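Local coordinates for YciF Bacterial Stress Response Protein (Salmonella enterica subsp. enterica serovar Typhimurium, PDB 4ERU), which is of unknown function but probably acts in the bacterial stress response as a ferritin-like helix bundle that carries a pair of metal ions, at residues I61-E66 and L136-E141; P32-A37 and A103-A108; M4-V9 and F13-S18. All coordinates share one frame; numbering follows the deposited sequence.

Contact 1 of 3, residues I61-E66 and L136-E141; sequences IDQIVE and LKLLKE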
# COMPACT_ATOMS: atom_id res chain seq x y z
N ILE A 61 -11.23 15.87 4.85
CA ILE A 61 -12.00 15.40 3.71
C ILE A 61 -13.36 16.14 3.69
O ILE A 61 -13.80 16.59 2.64
CB ILE A 61 -12.18 13.87 3.70
CG1 ILE A 61 -10.82 13.15 3.51
CG2 ILE A 61 -13.22 13.44 2.64
CD1 ILE A 61 -10.89 11.57 3.49
N ASP A 62 -14.02 16.30 4.85
CA ASP A 62 -15.27 17.08 4.87
C ASP A 62 -15.04 18.51 4.36
O ASP A 62 -15.80 19.00 3.53
CB ASP A 62 -15.93 17.12 6.25
CG ASP A 62 -16.41 15.76 6.70
OD1 ASP A 62 -16.72 14.89 5.84
OD2 ASP A 62 -16.46 15.54 7.92
N GLN A 63 -13.96 19.14 4.83
CA GLN A 63 -13.52 20.45 4.30
C GLN A 63 -13.23 20.48 2.81
O GLN A 63 -13.58 21.45 2.13
CB GLN A 63 -12.30 20.96 5.05
CG GLN A 63 -12.56 21.31 6.49
CD GLN A 63 -11.28 21.80 7.15
OE1 GLN A 63 -10.96 21.40 8.26
NE2 GLN A 63 -10.54 22.65 6.44
N ILE A 64 -12.56 19.46 2.29
CA ILE A 64 -12.35 19.32 0.84
C ILE A 64 -13.71 19.28 0.10
O ILE A 64 -13.87 19.93 -0.95
CB ILE A 64 -11.49 18.06 0.50
CG1 ILE A 64 -10.01 18.31 0.84
CG2 ILE A 64 -11.65 17.65 -0.96
CD1 ILE A 64 -9.18 17.05 1.17
N VAL A 65 -14.65 18.52 0.65
CA VAL A 65 -15.98 18.37 0.06
C VAL A 65 -16.74 19.71 0.05
O VAL A 65 -17.35 20.07 -0.95
CB VAL A 65 -16.78 17.23 0.74
CG1 VAL A 65 -18.22 17.16 0.22
CG2 VAL A 65 -16.08 15.91 0.51
N GLU A 66 -16.66 20.48 1.14
CA GLU A 66 -17.27 21.82 1.18
C GLU A 66 -16.57 22.86 0.28
O GLU A 66 -17.16 23.90 -0.04
CB GLU A 66 -17.33 22.35 2.60
CG GLU A 66 -18.33 21.64 3.49
CD GLU A 66 -17.81 21.49 4.93
OE1 GLU A 66 -18.28 20.56 5.66
OE2 GLU A 66 -16.91 22.28 5.33
N LEU A 136 -5.96 20.76 -2.64
CA LEU A 136 -4.53 20.51 -2.80
C LEU A 136 -3.77 20.70 -1.50
O LEU A 136 -3.08 19.79 -1.07
CB LEU A 136 -3.87 21.36 -3.91
CG LEU A 136 -2.39 21.01 -4.21
CD1 LEU A 136 -2.20 19.50 -4.60
CD2 LEU A 136 -1.72 21.93 -5.27
N LYS A 137 -3.91 21.86 -0.86
CA LYS A 137 -3.21 22.07 0.41
C LYS A 137 -3.67 21.12 1.52
O LYS A 137 -2.84 20.65 2.29
CB LYS A 137 -3.17 23.56 0.84
CG LYS A 137 -4.28 24.05 1.76
CD LYS A 137 -4.07 25.55 2.18
CE LYS A 137 -3.10 25.69 3.35
NZ LYS A 137 -3.65 25.07 4.62
N LEU A 138 -4.98 20.83 1.61
CA LEU A 138 -5.45 19.86 2.60
C LEU A 138 -4.90 18.43 2.35
O LEU A 138 -4.43 17.75 3.28
CB LEU A 138 -6.98 19.87 2.72
CG LEU A 138 -7.55 21.21 3.22
CD1 LEU A 138 -9.01 21.32 2.83
CD2 LEU A 138 -7.35 21.39 4.75
N LEU A 139 -4.95 18.00 1.10
CA LEU A 139 -4.49 16.66 0.72
C LEU A 139 -3.01 16.53 0.98
O LEU A 139 -2.58 15.48 1.50
CB LEU A 139 -4.82 16.34 -0.74
CG LEU A 139 -6.31 16.12 -1.01
CD1 LEU A 139 -6.64 16.37 -2.49
CD2 LEU A 139 -6.87 14.73 -0.52
N LYS A 140 -2.23 17.56 0.64
CA LYS A 140 -0.80 17.54 0.88
C LYS A 140 -0.49 17.45 2.36
O LYS A 140 0.48 16.79 2.75
CB LYS A 140 -0.13 18.79 0.32
CG LYS A 140 0.20 18.72 -1.15
CD LYS A 140 0.88 20.04 -1.63
CE LYS A 140 1.66 19.81 -2.91
NZ LYS A 140 2.63 20.92 -3.27
N GLU A 141 -1.28 18.13 3.18
CA GLU A 141 -1.12 18.04 4.63
C GLU A 141 -1.35 16.61 5.17
O GLU A 141 -0.59 16.13 5.99
CB GLU A 141 -2.05 18.99 5.36
CG GLU A 141 -1.48 20.34 5.64
CD GLU A 141 -2.38 21.11 6.60
OE1 GLU A 141 -3.13 22.01 6.14
OE2 GLU A 141 -2.36 20.78 7.81
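Ile64 and Leu138 meet where helix 41-66 and helix 133-159 run past each other, their CA atoms 7.1 Å apart. The tight part of the contact is hydrocarbon throughout. Ile64 CG1 lies 3.7 Å from Leu138 CD1, and the two side chains lie alongside, pointing opposite ways. With CG1 of Ile64 beside its backbone N (chi1 -75°) and the chain extended beyond it, CD1 is carried on to Leu139, where it comes 3.7 Å from CD2; these two side chains are roughly perpendicular. The axes of the two short helical segments approach to 9.8 Å with 165° between their directions, the nearly antiparallel pairing expected of neighbours in the four-helix bundle of a ferritin-like domain. Leu17 of helix 9-37 packs on Ile64, while Tyr120, Leu123 and Ala127 of helix 99-130 pack on Leu139, so all four long helices join on this inner side. Toward solvent the packing thins to one partly exposed residue: Gln63 lies athwart Leu138, its CB 4.0 Å from Leu138 CD1. Beyond it the surface of 136-141 turns polar, and Lys137 NZ makes a salt bridge with Glu141 OE1, one turn later, that is weak at 3.5 Å. Glu141 also faces Arg60 in a long, weak ion pair.

Contact 2 of 3, residues P32-A37 and A103-A108; sequences PKLARA and AALIAA. With MLT (D-malate), chain C.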
# COMPACT_ATOMS: atom_id res chain seq x y z
N PRO A 32 -8.75 1.12 17.78
CA PRO A 32 -8.80 0.85 19.23
C PRO A 32 -8.35 -0.56 19.63
O PRO A 32 -7.62 -0.74 20.62
CB PRO A 32 -10.28 1.05 19.57
CG PRO A 32 -10.73 2.09 18.57
CD PRO A 32 -10.07 1.59 17.29
N LYS A 33 -8.81 -1.54 18.87
CA LYS A 33 -8.42 -2.91 19.08
C LYS A 33 -6.92 -3.12 18.87
O LYS A 33 -6.26 -3.83 19.64
CB LYS A 33 -9.20 -3.84 18.16
CG LYS A 33 -8.53 -5.18 18.08
CD LYS A 33 -9.49 -6.26 18.30
CE LYS A 33 -10.00 -6.78 17.01
NZ LYS A 33 -10.09 -8.23 17.27
N LEU A 34 -6.38 -2.47 17.83
CA LEU A 34 -4.94 -2.56 17.59
C LEU A 34 -4.17 -2.01 18.79
O LEU A 34 -3.17 -2.60 19.22
CB LEU A 34 -4.52 -1.83 16.29
CG LEU A 34 -5.17 -2.32 15.00
CD1 LEU A 34 -4.60 -1.64 13.73
CD2 LEU A 34 -5.07 -3.86 14.87
N ALA A 35 -4.64 -0.90 19.35
CA ALA A 35 -3.97 -0.33 20.49
C ALA A 35 -4.00 -1.29 21.67
O ALA A 35 -3.00 -1.41 22.38
CB ALA A 35 -4.57 1.05 20.88
N ARG A 36 -5.11 -2.01 21.86
CA ARG A 36 -5.24 -2.94 23.03
C ARG A 36 -4.42 -4.19 22.85
O ARG A 36 -3.91 -4.74 23.82
CB ARG A 36 -6.69 -3.39 23.22
CG ARG A 36 -7.63 -2.32 23.58
CD ARG A 36 -8.97 -2.89 24.05
NE ARG A 36 -9.70 -3.69 23.06
CZ ARG A 36 -10.54 -3.23 22.14
NH1 ARG A 36 -10.81 -1.93 21.99
NH2 ARG A 36 -11.14 -4.09 21.33
N ALA A 37 -4.30 -4.62 21.59
CA ALA A 37 -3.70 -5.91 21.24
C ALA A 37 -2.20 -5.94 21.46
O ALA A 37 -1.59 -7.02 21.53
CB ALA A 37 -4.03 -6.27 19.80
N ALA A 103 5.78 -6.92 16.10
CA ALA A 103 6.42 -6.89 14.78
C ALA A 103 5.41 -7.05 13.66
O ALA A 103 5.46 -6.35 12.66
CB ALA A 103 7.51 -7.97 14.68
N ALA A 104 4.47 -7.98 13.85
CA ALA A 104 3.53 -8.34 12.80
C ALA A 104 2.41 -7.31 12.66
O ALA A 104 1.93 -7.06 11.55
CB ALA A 104 2.96 -9.75 13.07
N LEU A 105 2.04 -6.69 13.78
CA LEU A 105 1.09 -5.60 13.77
C LEU A 105 1.66 -4.32 13.13
O LEU A 105 0.95 -3.59 12.41
CB LEU A 105 0.66 -5.28 15.19
CG LEU A 105 -0.42 -6.20 15.75
CD1 LEU A 105 -0.81 -5.75 17.17
CD2 LEU A 105 -1.64 -6.24 14.81
N ILE A 106 2.92 -4.02 13.43
CA ILE A 106 3.60 -2.89 12.79
C ILE A 106 3.62 -3.09 11.29
O ILE A 106 3.25 -2.17 10.55
CB ILE A 106 5.02 -2.69 13.32
CG1 ILE A 106 4.97 -2.15 14.75
CG2 ILE A 106 5.76 -1.63 12.46
CD1 ILE A 106 6.28 -2.36 15.51
N ALA A 107 3.96 -4.29 10.84
CA ALA A 107 3.96 -4.60 9.41
C ALA A 107 2.59 -4.37 8.76
O ALA A 107 2.50 -3.78 7.67
CB ALA A 107 4.46 -6.05 9.18
N ALA A 108 1.54 -4.85 9.42
CA ALA A 108 0.19 -4.78 8.90
C ALA A 108 -0.21 -3.31 8.84
O ALA A 108 -0.79 -2.85 7.82
CB ALA A 108 -0.82 -5.60 9.84
C1 MLT C . -6.79 -9.87 22.04
O1 MLT C . -6.78 -10.97 21.45
O2 MLT C . -5.76 -9.37 22.54
C2 MLT C . -8.08 -9.13 22.17
O3 MLT C . -9.01 -9.62 21.19
C3 MLT C . -7.84 -7.64 21.93
C4 MLT C . -9.11 -6.87 22.23
O4 MLT C . -10.02 -6.88 21.38
O5 MLT C . -9.19 -6.25 23.31
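The backbones of 32-37 and 103-108 come nearest at Leu34 and Leu105, whose CA atoms are 7.8 Å apart, and both segments are helical, the first kinked at Pro32, whose ring nitrogen has no hydrogen to donate, and at Lys33, whose N also lacks its bond to the turn before. They belong to helix 9-37 and helix 99-130, two long helices of the ferritin-like bundle, near the last turn of one and the start of the other. On its side Leu105 alone makes the contact, using both methyl branches. Its CG sits beside the backbone N (chi1 -81°), which sends the forked end across to the other helix: CD2 stands 4.2 Å from Leu34 CD2, and CD1 is equally far from Ala37 CB. Leu34 and Leu105 meet at an oblique angle, and these distances, with 108 Å² buried in all, mark a small and rather loose apolar seam. Val91 of helix 79-93 packs on Leu105 and Phe47 of helix 41-66 on Leu34, while Leu12 of the second subunit packs on Ala103 and Ala104.

The chemistry changes where helix 9-37 carries Lys33 and Arg36 into the d-malate pocket, which Ile92 and Arg101 complete. Lys33 approaches with its aliphatic part, CD lying 3.2 Å from malate O4. The Arg36 chain, bent at chi3 (-61°), brings its guanidinium edge to the C4 carboxylate, with CA of Lys33 over one face toward the rim. Two nearly straight hydrogen bonds make a bidentate, side-on grip on this carboxylate, which is probably ionised: NH2 donates to malate O4, in the guanidinium plane, at 3.0 Å, and NE to malate O5 at 2.6 Å with an N-H...O angle of 172°.

Contact 3 of 3, residues M4-V9 and F13-S18; sequences MNIKTV and FIHLLS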
# COMPACT_ATOMS: atom_id res chain seq x y z
N MSE A 4 -18.20 1.07 -10.29
CA MSE A 4 -17.58 2.39 -10.42
C MSE A 4 -17.91 2.79 -11.86
O MSE A 4 -17.99 1.91 -12.73
CB MSE A 4 -16.05 2.34 -10.17
CG MSE A 4 -15.25 1.24 -10.91
SE MSE A 4 -13.26 1.16 -10.70
CE MSE A 4 -12.73 2.50 -11.99
N ASN A 5 -18.16 4.07 -12.11
CA ASN A 5 -18.20 4.56 -13.51
C ASN A 5 -17.56 5.92 -13.72
O ASN A 5 -18.08 6.96 -13.30
CB ASN A 5 -19.59 4.49 -14.15
CG ASN A 5 -19.53 4.58 -15.68
OD1 ASN A 5 -18.52 4.20 -16.30
ND2 ASN A 5 -20.59 5.10 -16.30
N ILE A 6 -16.42 5.88 -14.43
CA ILE A 6 -15.47 6.97 -14.48
C ILE A 6 -15.30 7.44 -15.92
O ILE A 6 -14.57 6.82 -16.69
CB ILE A 6 -14.09 6.49 -14.00
CG1 ILE A 6 -14.22 5.46 -12.87
CG2 ILE A 6 -13.21 7.66 -13.67
CD1 ILE A 6 -14.16 6.01 -11.46
N LYS A 7 -15.96 8.53 -16.28
CA LYS A 7 -15.82 9.03 -17.62
C LYS A 7 -14.87 10.21 -17.65
O LYS A 7 -14.26 10.48 -18.67
CB LYS A 7 -17.19 9.43 -18.20
CG LYS A 7 -18.12 8.26 -18.50
CD LYS A 7 -19.35 8.74 -19.29
CE LYS A 7 -20.58 7.84 -19.09
NZ LYS A 7 -21.01 7.77 -17.64
N THR A 8 -14.75 10.92 -16.53
CA THR A 8 -13.97 12.15 -16.49
C THR A 8 -12.96 12.09 -15.36
O THR A 8 -13.18 11.34 -14.42
CB THR A 8 -14.87 13.36 -16.18
OG1 THR A 8 -15.58 13.13 -14.95
CG2 THR A 8 -15.87 13.61 -17.30
N VAL A 9 -11.90 12.89 -15.45
CA VAL A 9 -10.96 13.10 -14.34
C VAL A 9 -11.71 13.51 -13.07
O VAL A 9 -11.36 13.05 -11.97
CB VAL A 9 -9.82 14.11 -14.67
CG1 VAL A 9 -8.89 14.32 -13.45
CG2 VAL A 9 -8.98 13.59 -15.82
N PHE A 13 -11.60 11.51 -9.48
CA PHE A 13 -11.22 12.13 -8.23
C PHE A 13 -12.30 11.90 -7.17
O PHE A 13 -12.00 11.66 -6.02
CB PHE A 13 -10.96 13.62 -8.46
CG PHE A 13 -10.72 14.40 -7.21
CD1 PHE A 13 -9.43 14.57 -6.73
CD2 PHE A 13 -11.78 14.97 -6.51
CE1 PHE A 13 -9.19 15.30 -5.57
CE2 PHE A 13 -11.56 15.69 -5.35
CZ PHE A 13 -10.25 15.86 -4.86
N ILE A 14 -13.56 11.95 -7.57
CA ILE A 14 -14.65 11.71 -6.65
C ILE A 14 -14.66 10.24 -6.22
O ILE A 14 -14.89 9.95 -5.06
CB ILE A 14 -16.04 12.11 -7.29
CG1 ILE A 14 -16.22 13.63 -7.27
CG2 ILE A 14 -17.24 11.36 -6.63
CD1 ILE A 14 -17.47 14.05 -8.02
N HIS A 15 -14.42 9.33 -7.16
CA HIS A 15 -14.39 7.91 -6.84
C HIS A 15 -13.32 7.63 -5.76
O HIS A 15 -13.60 7.00 -4.73
CB HIS A 15 -14.11 7.04 -8.09
CG HIS A 15 -14.10 5.58 -7.79
ND1 HIS A 15 -12.94 4.89 -7.50
CD2 HIS A 15 -15.11 4.68 -7.67
CE1 HIS A 15 -13.23 3.63 -7.24
NE2 HIS A 15 -14.54 3.48 -7.32
N LEU A 16 -12.11 8.12 -6.00
CA LEU A 16 -10.97 7.84 -5.12
C LEU A 16 -11.09 8.60 -3.82
O LEU A 16 -10.72 8.08 -2.77
CB LEU A 16 -9.64 8.20 -5.79
CG LEU A 16 -9.29 7.50 -7.12
CD1 LEU A 16 -8.06 8.17 -7.76
CD2 LEU A 16 -9.03 5.99 -6.92
N LEU A 17 -11.60 9.83 -3.87
CA LEU A 17 -11.84 10.54 -2.62
C LEU A 17 -12.84 9.74 -1.77
O LEU A 17 -12.64 9.56 -0.57
CB LEU A 17 -12.34 11.99 -2.84
CG LEU A 17 -12.47 12.82 -1.56
CD1 LEU A 17 -11.09 12.97 -0.80
CD2 LEU A 17 -13.07 14.19 -1.87
N SER A 18 -13.88 9.24 -2.41
CA SER A 18 -14.90 8.44 -1.70
C SER A 18 -14.35 7.14 -1.11
O SER A 18 -14.73 6.76 0.00
CB SER A 18 -16.08 8.14 -2.62
OG SER A 18 -16.63 9.35 -3.12
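Met4, present as selenomethionine, lays its CB 3.4 Å from NE2 of His15, an approach oblique to the imidazole ring. Its CG stands between the backbone N and the carbonyl carbon (chi1 48°), and the chain bends at chi3; SE then lies 4.7 Å from the ring centroid and 32° off the ring normal, an oblique selenium-aromatic contact. Met4 O is hydrogen-bonded to Ser94 OG of the second subunit, so the irregular N-terminal segment also belongs to the dimer interface. Two residues on, Ile6 lies nearly perpendicular to the His15 side chain, its CD1 3.5 Å from His15 CB. His15 ND1 is buried here with no partner in the model. Thr8 is the N-cap of helix 9-37, the first long helix of the ferritin-like bundle: its OG1 accepts from Asp11 N, while Asp11 OD2 accepts from Lys7 N. Val9 opens the helix, and its carbonyl takes the first turn's bond across the contact, from Phe13 N at 2.9 Å. Phe13 puts CG anti to its N (chi1 173°), directing the ring into the bundle, edge-to-face with Tyr132 and packed against Leu123 and Leu126 of helix 99-130.

Contacts 1 and 2 are buried helix-to-helix packing on opposite sides of the chain's centre, their own centres about 28 Å apart; contact 3, partly buried, joins a terminal segment to the start of a helix. Contacts 2 and 3 share helix 9-37, one near each end, and both touch the second subunit, whereas contact 1 meets no other chain. Contacts 1 and 3 adjoin directly: Leu17 CD2 lies 3.8 Å from Ile64 CG2, continuing one apolar interior. Their chemistry follows position: contact 1 has hydrocarbon inside and a polar outer edge, contact 2 a thin apolar seam beside an anion pocket, and contact 3 histidine packing together with helix capping.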